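Local coordinates for Cas13d (uncultured Ruminococcus sp, PDB 6IV9), which binds CRISPR RNA as a CRISPR effector whose two HEPN domains dictate maturation of the guide and cleavage of target RNA, at residues Lys331-Ile334 against Asn340-Leu343; Lys349-Asp354 against Tyr415-Val420; Ile763-Ser768 against Cys783-Asp788. The protein carries 2 engineered substitutions. All blocks are in the same frame, centred on the assembly; numbering follows the deposited sequence.

Contact 1: residues Lys331-Ile334 against Asn340-Leu343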
ATOM      1  N   LYS A 331      24.202  11.131  -9.802  1.00 37.95           N
ATOM      2  CA  LYS A 331      25.191  12.155 -10.220  1.00 43.67           C
ATOM      3  C   LYS A 331      25.952  12.683  -9.006  1.00 36.52           C
ATOM      4  O   LYS A 331      25.332  13.217  -8.125  1.00 39.85           O
ATOM      5  CB  LYS A 331      24.470  13.290 -10.945  1.00 48.83           C
ATOM      6  CG  LYS A 331      25.288  14.005 -12.008  1.00 59.22           C
ATOM      7  CD  LYS A 331      24.764  15.380 -12.320  1.00 71.18           C
ATOM      8  CE  LYS A 331      25.844  16.328 -12.794  1.00 80.89           C
ATOM      9  NZ  LYS A 331      25.548  17.724 -12.399  1.00 89.62           N
ATOM     10  N   ASP A 332      27.268  12.516  -8.999  1.00 39.83           N
ATOM     11  CA  ASP A 332      28.094  13.043  -7.889  1.00 35.99           C
ATOM     12  C   ASP A 332      27.566  12.527  -6.547  1.00 38.65           C
ATOM     13  O   ASP A 332      27.444  13.308  -5.633  1.00 36.63           O
ATOM     14  CB  ASP A 332      28.211  14.562  -7.985  1.00 44.53           C
ATOM     15  CG  ASP A 332      28.938  15.011  -9.241  1.00 54.48           C
ATOM     16  OD1 ASP A 332      29.967  14.421  -9.560  1.00 57.12           O
ATOM     17  OD2 ASP A 332      28.446  15.914  -9.902  1.00 58.38           O
ATOM     18  N   PHE A 333      27.325  11.228  -6.450  1.00 33.15           N
ATOM     19  CA  PHE A 333      26.795  10.645  -5.198  1.00 31.51           C
ATOM     20  C   PHE A 333      27.771  10.848  -4.038  1.00 32.60           C
ATOM     21  O   PHE A 333      27.343  11.150  -2.955  1.00 30.23           O
ATOM     22  CB  PHE A 333      26.531   9.158  -5.396  1.00 30.20           C
ATOM     23  CG  PHE A 333      26.076   8.454  -4.152  1.00 31.36           C
ATOM     24  CD1 PHE A 333      26.995   7.922  -3.272  1.00 29.77           C
ATOM     25  CD2 PHE A 333      24.730   8.325  -3.864  1.00 32.43           C
ATOM     26  CE1 PHE A 333      26.585   7.268  -2.127  1.00 31.93           C
ATOM     27  CE2 PHE A 333      24.325   7.665  -2.720  1.00 28.99           C
ATOM     28  CZ  PHE A 333      25.251   7.141  -1.858  1.00 27.85           C
ATOM     29  N   ILE A 334      29.064  10.665  -4.276  1.00 31.33           N
ATOM     30  CA  ILE A 334      30.034  10.796  -3.155  1.00 33.47           C
ATOM     31  C   ILE A 334      30.033  12.232  -2.628  1.00 33.72           C
ATOM     32  O   ILE A 334      29.948  12.418  -1.439  1.00 39.23           O
ATOM     33  CB  ILE A 334      31.429  10.328  -3.589  1.00 35.86           C
ATOM     34  CG1 ILE A 334      31.394   8.886  -4.085  1.00 37.58           C
ATOM     35  CG2 ILE A 334      32.410  10.505  -2.455  1.00 42.42           C
ATOM     36  CD1 ILE A 334      32.724   8.363  -4.554  1.00 40.99           C
ATOM     37  N   ASN A 340      28.410  12.292   5.656  1.00 32.53           N
ATOM     38  CA  ASN A 340      28.349  10.951   6.276  1.00 30.63           C
ATOM     39  C   ASN A 340      29.534  10.103   5.827  1.00 32.01           C
ATOM     40  O   ASN A 340      30.086   9.406   6.646  1.00 32.26           O
ATOM     41  CB  ASN A 340      27.009  10.269   6.027  1.00 31.17           C
ATOM     42  CG  ASN A 340      25.889  10.937   6.785  1.00 34.42           C
ATOM     43  OD1 ASN A 340      26.084  11.973   7.383  1.00 30.82           O
ATOM     44  ND2 ASN A 340      24.719  10.339   6.763  1.00 27.75           N
ATOM     45  N   ILE A 341      29.889  10.173   4.553  1.00 32.92           N
ATOM     46  CA  ILE A 341      30.998   9.314   4.056  1.00 36.40           C
ATOM     47  C   ILE A 341      32.300   9.673   4.785  1.00 39.74           C
ATOM     48  O   ILE A 341      32.974   8.765   5.220  1.00 33.08           O
ATOM     49  CB  ILE A 341      31.121   9.398   2.529  1.00 38.17           C
ATOM     50  CG1 ILE A 341      29.974   8.647   1.849  1.00 37.43           C
ATOM     51  CG2 ILE A 341      32.469   8.869   2.087  1.00 38.81           C
ATOM     52  CD1 ILE A 341      29.794   8.973   0.404  1.00 37.37           C
ATOM     53  N   SER A 342      32.582  10.961   4.961  1.00 42.07           N
ATOM     54  CA  SER A 342      33.830  11.378   5.651  1.00 41.23           C
ATOM     55  C   SER A 342      33.838  10.860   7.080  1.00 38.43           C
ATOM     56  O   SER A 342      34.808  10.249   7.458  1.00 43.74           O
ATOM     57  CB  SER A 342      33.929  12.858   5.685  1.00 44.95           C
ATOM     58  OG  SER A 342      34.103  13.358   4.392  1.00 50.86           O
ATOM     59  N   LEU A 343      32.742  11.045   7.797  1.00 35.10           N
ATOM     60  CA  LEU A 343      32.655  10.616   9.206  1.00 35.23           C
ATOM     61  C   LEU A 343      32.879   9.110   9.288  1.00 33.74           C
ATOM     62  O   LEU A 343      33.552   8.673  10.188  1.00 35.59           O
ATOM     63  CB  LEU A 343      31.235  10.920   9.674  1.00 41.33           C
ATOM     64  CG  LEU A 343      31.040  12.022  10.706  1.00 53.71           C
ATOM     65  CD1 LEU A 343      32.271  12.900  10.851  1.00 52.46           C
ATOM     66  CD2 LEU A 343      29.816  12.852  10.367  1.00 49.04           C
TER

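Contact 2: residues Lys349-Asp354 against Tyr415-Val420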
ATOM      1  N   LYS A 349      37.785   1.944  11.103  1.00 65.36           N
ATOM      2  CA  LYS A 349      39.235   1.627  10.980  1.00 70.73           C
ATOM      3  C   LYS A 349      39.516   0.329  10.227  1.00 59.67           C
ATOM      4  O   LYS A 349      40.507   0.299   9.514  1.00 72.28           O
ATOM      5  CB  LYS A 349      39.875   1.613  12.368  1.00 74.89           C
ATOM      6  CG  LYS A 349      39.711   2.914  13.135  1.00 82.82           C
ATOM      7  CD  LYS A 349      40.140   4.119  12.335  1.00 82.13           C
ATOM      8  CE  LYS A 349      40.157   5.387  13.155  1.00 82.52           C
ATOM      9  NZ  LYS A 349      40.869   6.475  12.446  1.00 85.12           N
ATOM     10  N   GLY A 350      38.677  -0.689  10.357  1.00 55.67           N
ATOM     11  CA  GLY A 350      38.994  -1.975   9.712  1.00 55.35           C
ATOM     12  C   GLY A 350      38.602  -2.048   8.249  1.00 57.26           C
ATOM     13  O   GLY A 350      38.807  -3.093   7.658  1.00 48.88           O
ATOM     14  N   TYR A 351      38.102  -0.958   7.674  1.00 50.80           N
ATOM     15  CA  TYR A 351      37.597  -1.008   6.283  1.00 52.30           C
ATOM     16  C   TYR A 351      38.341  -0.030   5.381  1.00 43.63           C
ATOM     17  O   TYR A 351      38.747   0.997   5.862  1.00 44.45           O
ATOM     18  CB  TYR A 351      36.140  -0.539   6.242  1.00 51.18           C
ATOM     19  CG  TYR A 351      35.126  -1.476   6.839  1.00 48.55           C
ATOM     20  CD1 TYR A 351      34.926  -1.550   8.200  1.00 47.87           C
ATOM     21  CD2 TYR A 351      34.346  -2.268   6.030  1.00 47.26           C
ATOM     22  CE1 TYR A 351      33.990  -2.408   8.744  1.00 47.94           C
ATOM     23  CE2 TYR A 351      33.406  -3.126   6.554  1.00 46.33           C
ATOM     24  CZ  TYR A 351      33.223  -3.195   7.914  1.00 47.57           C
ATOM     25  OH  TYR A 351      32.304  -4.055   8.414  1.00 49.56           O
ATOM     26  N   GLU A 352      38.498  -0.400   4.113  1.00 42.72           N
ATOM     27  CA  GLU A 352      39.079   0.490   3.081  1.00 47.05           C
ATOM     28  C   GLU A 352      38.038   1.547   2.712  1.00 51.83           C
ATOM     29  O   GLU A 352      36.865   1.206   2.631  1.00 46.06           O
ATOM     30  CB  GLU A 352      39.383  -0.310   1.824  1.00 56.24           C
ATOM     31  CG  GLU A 352      40.279  -1.489   2.083  1.00 67.06           C
ATOM     32  CD  GLU A 352      41.740  -1.101   2.094  1.00 79.79           C
ATOM     33  OE1 GLU A 352      42.289  -0.898   3.189  1.00 92.15           O
ATOM     34  OE2 GLU A 352      42.312  -0.987   1.007  1.00 91.23           O
ATOM     35  N   ALA A 353      38.478   2.750   2.391  1.00 42.17           N
ATOM     36  CA  ALA A 353      37.561   3.860   2.072  1.00 48.62           C
ATOM     37  C   ALA A 353      36.681   3.517   0.866  1.00 48.11           C
ATOM     38  O   ALA A 353      35.501   3.832   0.900  1.00 44.33           O
ATOM     39  CB  ALA A 353      38.369   5.099   1.831  1.00 48.46           C
ATOM     40  N   ASP A 354      37.243   2.882  -0.154  1.00 39.95           N
ATOM     41  CA  ASP A 354      36.466   2.519  -1.364  1.00 44.91           C
ATOM     42  C   ASP A 354      35.355   1.545  -0.990  1.00 41.42           C
ATOM     43  O   ASP A 354      34.292   1.633  -1.554  1.00 40.54           O
ATOM     44  CB  ASP A 354      37.344   1.818  -2.391  1.00 54.87           C
ATOM     45  CG  ASP A 354      38.178   2.776  -3.209  1.00 67.88           C
ATOM     46  OD1 ASP A 354      38.192   3.971  -2.869  1.00 73.09           O
ATOM     47  OD2 ASP A 354      38.821   2.311  -4.157  1.00 76.24           O
ATOM     48  N   TYR A 415      26.590  -6.688  10.532  1.00 32.29           N
ATOM     49  CA  TYR A 415      25.910  -7.955  10.184  1.00 31.97           C
ATOM     50  C   TYR A 415      26.084  -8.357   8.720  1.00 34.01           C
ATOM     51  O   TYR A 415      25.924  -9.518   8.416  1.00 35.62           O
ATOM     52  CB  TYR A 415      24.433  -7.811  10.518  1.00 31.48           C
ATOM     53  CG  TYR A 415      24.145  -7.758  11.989  1.00 29.71           C
ATOM     54  CD1 TYR A 415      24.287  -8.881  12.771  1.00 33.52           C
ATOM     55  CD2 TYR A 415      23.723  -6.596  12.591  1.00 29.48           C
ATOM     56  CE1 TYR A 415      24.013  -8.853  14.120  1.00 30.08           C
ATOM     57  CE2 TYR A 415      23.436  -6.550  13.936  1.00 32.44           C
ATOM     58  CZ  TYR A 415      23.587  -7.684  14.701  1.00 30.20           C
ATOM     59  OH  TYR A 415      23.303  -7.663  16.015  1.00 36.98           O
ATOM     60  N   TYR A 416      26.294  -7.389   7.844  1.00 32.18           N
ATOM     61  CA  TYR A 416      26.408  -7.657   6.395  1.00 31.23           C
ATOM     62  C   TYR A 416      27.817  -8.083   5.991  1.00 40.47           C
ATOM     63  O   TYR A 416      27.941  -8.792   5.020  1.00 37.78           O
ATOM     64  CB  TYR A 416      26.036  -6.399   5.627  1.00 33.90           C
ATOM     65  CG  TYR A 416      25.888  -6.564   4.145  1.00 35.82           C
ATOM     66  CD1 TYR A 416      24.893  -7.354   3.608  1.00 36.62           C
ATOM     67  CD2 TYR A 416      26.726  -5.894   3.283  1.00 39.33           C
ATOM     68  CE1 TYR A 416      24.737  -7.479   2.243  1.00 38.01           C
ATOM     69  CE2 TYR A 416      26.597  -6.024   1.917  1.00 43.57           C
ATOM     70  CZ  TYR A 416      25.592  -6.810   1.394  1.00 47.12           C
ATOM     71  OH  TYR A 416      25.464  -6.922   0.049  1.00 45.80           O
ATOM     72  N   ARG A 417      28.831  -7.589   6.687  1.00 38.62           N
ATOM     73  CA  ARG A 417      30.219  -7.902   6.292  1.00 42.40           C
ATOM     74  C   ARG A 417      31.025  -8.521   7.436  1.00 40.71           C
ATOM     75  O   ARG A 417      31.535  -9.593   7.265  1.00 42.67           O
ATOM     76  CB  ARG A 417      30.893  -6.613   5.828  1.00 44.68           C
ATOM     77  CG  ARG A 417      30.510  -6.168   4.424  1.00 58.08           C
ATOM     78  CD  ARG A 417      30.757  -7.104   3.252  1.00 57.68           C
ATOM     79  NE  ARG A 417      30.996  -6.384   2.010  1.00 66.93           N
ATOM     80  CZ  ARG A 417      32.020  -5.556   1.813  1.00 62.66           C
ATOM     81  NH1 ARG A 417      32.126  -4.874   0.691  1.00 65.33           N
ATOM     82  NH2 ARG A 417      32.942  -5.412   2.739  1.00 60.26           N
ATOM     83  N   ASN A 418      31.147  -7.809   8.542  1.00 44.74           N
ATOM     84  CA  ASN A 418      31.996  -8.215   9.687  1.00 45.99           C
ATOM     85  C   ASN A 418      31.533  -9.466  10.431  1.00 50.49           C
ATOM     86  O   ASN A 418      32.393 -10.230  10.831  1.00 50.10           O
ATOM     87  CB  ASN A 418      32.073  -7.103  10.721  1.00 49.25           C
ATOM     88  CG  ASN A 418      33.185  -7.352  11.707  1.00 56.40           C
ATOM     89  OD1 ASN A 418      34.335  -7.464  11.313  1.00 58.83           O
ATOM     90  ND2 ASN A 418      32.846  -7.464  12.974  1.00 55.26           N
ATOM     91  N   ASP A 419      30.242  -9.592  10.716  1.00 42.23           N
ATOM     92  CA  ASP A 419      29.777 -10.725  11.543  1.00 38.16           C
ATOM     93  C   ASP A 419      28.499 -11.324  10.961  1.00 40.21           C
ATOM     94  O   ASP A 419      27.471 -11.238  11.595  1.00 37.58           O
ATOM     95  CB  ASP A 419      29.603 -10.242  12.975  1.00 39.40           C
ATOM     96  CG  ASP A 419      29.582 -11.349  14.000  1.00 42.00           C
ATOM     97  OD1 ASP A 419      29.598 -12.490  13.590  1.00 44.93           O
ATOM     98  OD2 ASP A 419      29.546 -11.037  15.185  1.00 43.06           O
ATOM     99  N   VAL A 420      28.607 -11.956   9.807  1.00 39.55           N
ATOM    100  CA  VAL A 420      27.438 -12.570   9.126  1.00 41.34           C
ATOM    101  C   VAL A 420      26.854 -13.675  10.007  1.00 47.35           C
ATOM    102  O   VAL A 420      25.642 -13.809  10.045  1.00 38.83           O
ATOM    103  CB  VAL A 420      27.846 -13.073   7.739  1.00 41.95           C
ATOM    104  CG1 VAL A 420      26.719 -13.816   7.058  1.00 47.31           C
ATOM    105  CG2 VAL A 420      28.336 -11.929   6.879  1.00 45.83           C
TER

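Contact 3: residues Ile763-Ser768 against Cys783-Asp788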
ATOM      1  N   ILE A 763     -19.956 -23.678 -14.504  1.00 34.95           N
ATOM      2  CA  ILE A 763     -21.357 -23.816 -14.025  1.00 36.16           C
ATOM      3  C   ILE A 763     -22.293 -23.542 -15.204  1.00 40.77           C
ATOM      4  O   ILE A 763     -22.411 -22.408 -15.615  1.00 37.25           O
ATOM      5  CB  ILE A 763     -21.643 -22.857 -12.856  1.00 38.10           C
ATOM      6  CG1 ILE A 763     -20.554 -22.901 -11.788  1.00 44.91           C
ATOM      7  CG2 ILE A 763     -23.011 -23.115 -12.271  1.00 39.76           C
ATOM      8  CD1 ILE A 763     -20.539 -24.162 -10.997  1.00 49.78           C
ATOM      9  N   PRO A 764     -23.018 -24.559 -15.703  1.00 44.46           N
ATOM     10  CA  PRO A 764     -23.927 -24.408 -16.835  1.00 45.74           C
ATOM     11  C   PRO A 764     -25.031 -23.391 -16.539  1.00 40.37           C
ATOM     12  O   PRO A 764     -25.374 -22.650 -17.382  1.00 40.71           O
ATOM     13  CB  PRO A 764     -24.558 -25.798 -16.955  1.00 48.33           C
ATOM     14  CG  PRO A 764     -23.502 -26.708 -16.410  1.00 51.34           C
ATOM     15  CD  PRO A 764     -22.955 -25.932 -15.236  1.00 49.83           C
ATOM     16  N   GLU A 765     -25.448 -23.323 -15.284  1.00 43.32           N
ATOM     17  CA  GLU A 765     -26.544 -22.428 -14.835  1.00 44.02           C
ATOM     18  C   GLU A 765     -26.203 -20.947 -15.048  1.00 47.66           C
ATOM     19  O   GLU A 765     -27.120 -20.152 -15.073  1.00 42.29           O
ATOM     20  CB  GLU A 765     -26.880 -22.720 -13.377  1.00 46.91           C
ATOM     21  CG  GLU A 765     -27.639 -24.010 -13.178  1.00 53.99           C
ATOM     22  CD  GLU A 765     -26.790 -25.264 -13.185  1.00 58.90           C
ATOM     23  OE1 GLU A 765     -25.580 -25.150 -13.250  1.00 55.12           O
ATOM     24  OE2 GLU A 765     -27.358 -26.353 -13.127  1.00 76.88           O
ATOM     25  N   LEU A 766     -24.920 -20.611 -15.148  1.00 41.67           N
ATOM     26  CA  LEU A 766     -24.444 -19.213 -15.295  1.00 41.01           C
ATOM     27  C   LEU A 766     -24.248 -18.902 -16.778  1.00 41.19           C
ATOM     28  O   LEU A 766     -23.948 -17.785 -17.096  1.00 37.11           O
ATOM     29  CB  LEU A 766     -23.085 -19.132 -14.595  1.00 39.96           C
ATOM     30  CG  LEU A 766     -22.996 -18.430 -13.245  1.00 45.29           C
ATOM     31  CD1 LEU A 766     -24.282 -18.476 -12.463  1.00 41.23           C
ATOM     32  CD2 LEU A 766     -21.840 -18.961 -12.425  1.00 39.85           C
ATOM     33  N   ALA A 767     -24.584 -19.844 -17.643  1.00 46.52           N
ATOM     34  CA  ALA A 767     -24.246 -19.718 -19.074  1.00 50.55           C
ATOM     35  C   ALA A 767     -24.805 -18.452 -19.728  1.00 49.90           C
ATOM     36  O   ALA A 767     -24.054 -17.817 -20.438  1.00 54.75           O
ATOM     37  CB  ALA A 767     -24.717 -20.955 -19.786  1.00 54.87           C
ATOM     38  N   SER A 768     -26.051 -18.074 -19.480  1.00 49.38           N
ATOM     39  CA  SER A 768     -26.564 -16.871 -20.185  1.00 58.94           C
ATOM     40  C   SER A 768     -26.523 -15.612 -19.310  1.00 59.68           C
ATOM     41  O   SER A 768     -26.993 -14.577 -19.774  1.00 58.05           O
ATOM     42  CB  SER A 768     -27.955 -17.127 -20.663  1.00 55.68           C
ATOM     43  OG  SER A 768     -28.816 -17.236 -19.552  1.00 61.83           O
ATOM     44  N   CYS A 783     -25.541 -21.037  -3.894  1.00 31.81           N
ATOM     45  CA  CYS A 783     -26.350 -21.483  -2.734  1.00 32.63           C
ATOM     46  C   CYS A 783     -27.418 -22.471  -3.210  1.00 34.08           C
ATOM     47  O   CYS A 783     -27.577 -23.486  -2.590  1.00 38.03           O
ATOM     48  CB  CYS A 783     -27.016 -20.311  -2.028  1.00 32.66           C
ATOM     49  SG  CYS A 783     -25.878 -19.307  -1.040  0.87 32.55           S
ATOM     50  N   GLU A 784     -28.067 -22.175  -4.326  1.00 38.14           N
ATOM     51  CA  GLU A 784     -29.131 -23.059  -4.864  1.00 37.78           C
ATOM     52  C   GLU A 784     -28.545 -24.432  -5.198  1.00 42.06           C
ATOM     53  O   GLU A 784     -29.183 -25.420  -4.891  1.00 42.09           O
ATOM     54  CB  GLU A 784     -29.689 -22.447  -6.143  1.00 43.23           C
ATOM     55  CG  GLU A 784     -30.643 -21.298  -5.911  1.00 48.09           C
ATOM     56  CD  GLU A 784     -31.064 -20.561  -7.172  1.00 52.38           C
ATOM     57  OE1 GLU A 784     -31.877 -19.654  -7.063  1.00 55.80           O
ATOM     58  OE2 GLU A 784     -30.566 -20.891  -8.252  1.00 58.85           O
ATOM     59  N   LEU A 785     -27.363 -24.469  -5.806  1.00 39.22           N
ATOM     60  CA  LEU A 785     -26.709 -25.745  -6.178  1.00 37.61           C
ATOM     61  C   LEU A 785     -26.388 -26.549  -4.922  1.00 41.40           C
ATOM     62  O   LEU A 785     -26.502 -27.753  -4.976  1.00 42.16           O
ATOM     63  CB  LEU A 785     -25.460 -25.476  -7.011  1.00 37.16           C
ATOM     64  CG  LEU A 785     -25.732 -24.886  -8.384  1.00 40.86           C
ATOM     65  CD1 LEU A 785     -24.449 -24.459  -9.054  1.00 40.90           C
ATOM     66  CD2 LEU A 785     -26.487 -25.874  -9.245  1.00 47.39           C
ATOM     67  N   CYS A 786     -25.982 -25.893  -3.844  1.00 39.03           N
ATOM     68  CA  CYS A 786     -25.680 -26.664  -2.619  1.00 37.90           C
ATOM     69  C   CYS A 786     -26.961 -27.338  -2.130  1.00 45.40           C
ATOM     70  O   CYS A 786     -26.888 -28.451  -1.680  1.00 42.95           O
ATOM     71  CB  CYS A 786     -25.157 -25.765  -1.511  1.00 42.59           C
ATOM     72  SG  CYS A 786     -23.449 -25.240  -1.765  0.61 33.18           S
ATOM     73  N   ASP A 787     -28.068 -26.609  -2.141  1.00 48.03           N
ATOM     74  CA  ASP A 787     -29.359 -27.159  -1.663  1.00 56.47           C
ATOM     75  C   ASP A 787     -29.885 -28.273  -2.583  1.00 52.72           C
ATOM     76  O   ASP A 787     -30.321 -29.276  -2.058  1.00 64.85           O
ATOM     77  CB  ASP A 787     -30.409 -26.062  -1.479  1.00 57.20           C
ATOM     78  CG  ASP A 787     -30.029 -24.919  -0.545  1.00 66.44           C
ATOM     79  OD1 ASP A 787     -29.287 -25.149   0.424  1.00 56.68           O
ATOM     80  OD2 ASP A 787     -30.497 -23.806  -0.796  1.00 57.79           O
ATOM     81  N   ASP A 788     -29.818 -28.095  -3.896  1.00 47.42           N
ATOM     82  CA  ASP A 788     -30.445 -29.034  -4.862  1.00 49.88           C
ATOM     83  C   ASP A 788     -29.547 -30.173  -5.354  1.00 56.21           C
ATOM     84  O   ASP A 788     -30.102 -31.090  -5.938  1.00 51.42           O
ATOM     85  CB  ASP A 788     -30.853 -28.282  -6.125  1.00 53.06           C
ATOM     86  CG  ASP A 788     -31.766 -27.090  -5.896  1.00 55.18           C
ATOM     87  OD1 ASP A 788     -32.337 -26.994  -4.816  1.00 56.32           O
ATOM     88  OD2 ASP A 788     -31.885 -26.276  -6.807  1.00 54.32           O
TER

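Contact 1: residues Lys331-Ile334 against Asn340-Leu343
Ile341 turns CG1 anti to its own carbonyl carbon (chi1 -73°) and keeps the branch extended through chi2 (164°), which carries CD1 out to Ile334. On the other side, a chi1 of -57° sets CG1 of Ile334 beside the backbone N and leaves CG2 anti to it, and this methyl is the part of its side chain that faces the incoming branch. The two isoleucine side chains cross at about a right angle, with Ile334 CG2 4.2 Å from Ile341 CD1. That same CD1 also lies against main chain, 3.9 Å from Ile334 O and 4.0 Å from Ile334 CA, so a single methyl makes most of the contact. The pair joins two consecutive helices, the short and weakly bonded 333-336 and the regular 338-347; Ile341 comes seven positions after Ile334, and the CA atoms of these two are 7.4 Å apart. Helix 353-366 covers the pair, touching both isoleucines through Ile357. The Phe333 ring adds a looser flank: its CE1 stands 4.4 Å from Ile341 CD1, which approaches the ring obliquely. Tyr361 meets this ring edge-to-face, and a sugar of the bound RNA packs on Phe333. Both carboxylate oxygens of Glu482 are engaged at the start of helix 333-336, OE2 by Phe333 N and OE1 by Ile334 N.

Contact 2: residues Lys349-Asp354 against Tyr415-Val420
The backbone is extended at Tyr351, in the loop that leads into helix 353-366, and it aims the tyrosine at the end of helix 400-418, whose last residues widen into a pi-type turn. The phenol comes in by its far end: Tyr351 OH lies 3.8 Å from Asn418 CB and 3.9 Å from Arg417 CB, bridging the first side-chain carbons of two successive residues. Arg417 CB sits at the edge of the tyrosine ring, near its plane. Beyond CB the arginine chain bends away at chi2 (-58°) and returns its guanidinium to the CE2 side of the ring, in an oblique position, its plane 28° from that of the phenol. Asn418 crosses the tyrosine at about a right angle, with amide and ring planes 52° apart. At this surface contact the loop before helix 353-366, with Glu352 at the N-cap, meets the junction of helices 400-418 and 420-432, where Asp419 ends the first and caps the second through OD1 to Ala422 N. Arg417 also touches Leu359 and forms a salt bridge from NH1 to Asp355 OD1, both residues of helix 353-366. Within this contact the phenol oxygen therefore meets carbon alone: the touch is van der Waals in kind and sets no direction for the hydroxyl, whereas the Arg417-Asp355 salt bridge gives the two helices a charged link.

Contact 3: residues Ile763-Ser768 against Cys783-Asp788
Leu785 of helix 777-788 packs both of its methyls on the 3-10 turn 764-766 and the residue before it, Ile763, in the loop that follows the long helix 713-760; one methyl meets Ile763, the other Glu765. The turn is held by its own main chain, with Leu766 N bonded to Ile763 O at 3.1 Å and Ala767 N to Pro764 O at 2.9 Å. These bonds probably hold Ile763 and Glu765 in place, and both present their side chains to the helix. Even the nearest CA atoms, those of Glu765 and Leu785, are 9.3 Å apart, so only side chains meet.

The tight part is apolar. Ile763 CG2, anti to the backbone N, lies 3.8 Å from Leu785 CD1, and the two side chains slide past each other in opposite directions. Ile763 is buried. Three residues on, Leu766 packs on Leu778 and Thr781 of helix 777-788 and on Phe756 and Tyr759 of helix 713-760, so Leu766 sits between the two helices that flank the loop.

The looser part lies toward solvent, at the partly exposed Glu765. Here Leu785 CD2 meets a carboxylate instead of another methyl, with Glu765 CD 4.0 Å away. The glutamate chain bends at chi2 (80°), folding its carboxylate back beside the leucine, which it crosses at a slant. The negative charge of Glu765 is answered just beyond the helix end, where Arg789 NH2 makes a salt bridge with OE2. That bond probably steadies the carboxylate in its place against the leucine: the bridging oxygen, Glu765 OE2, is itself 4.0 Å from Leu785 CD2.

Contacts 1 and 2 are neighbours, their centres about 17 Å apart and their nearest atoms about 6 Å apart without touching. They follow each other in the chain, and helix 353-366 is common to both: it covers the isoleucines of contact 1 and begins within contact 2. Contact 3 lies on the opposite side of the chain's centre, its centre about 66 Å from that of contact 1 and about 65 Å from that of contact 2. The bound RNA relates to them unequally. The nearest atoms of contact 1 and the RNA are about 4 Å apart, against about 11 Å for contact 2 and about 10 Å for contact 3.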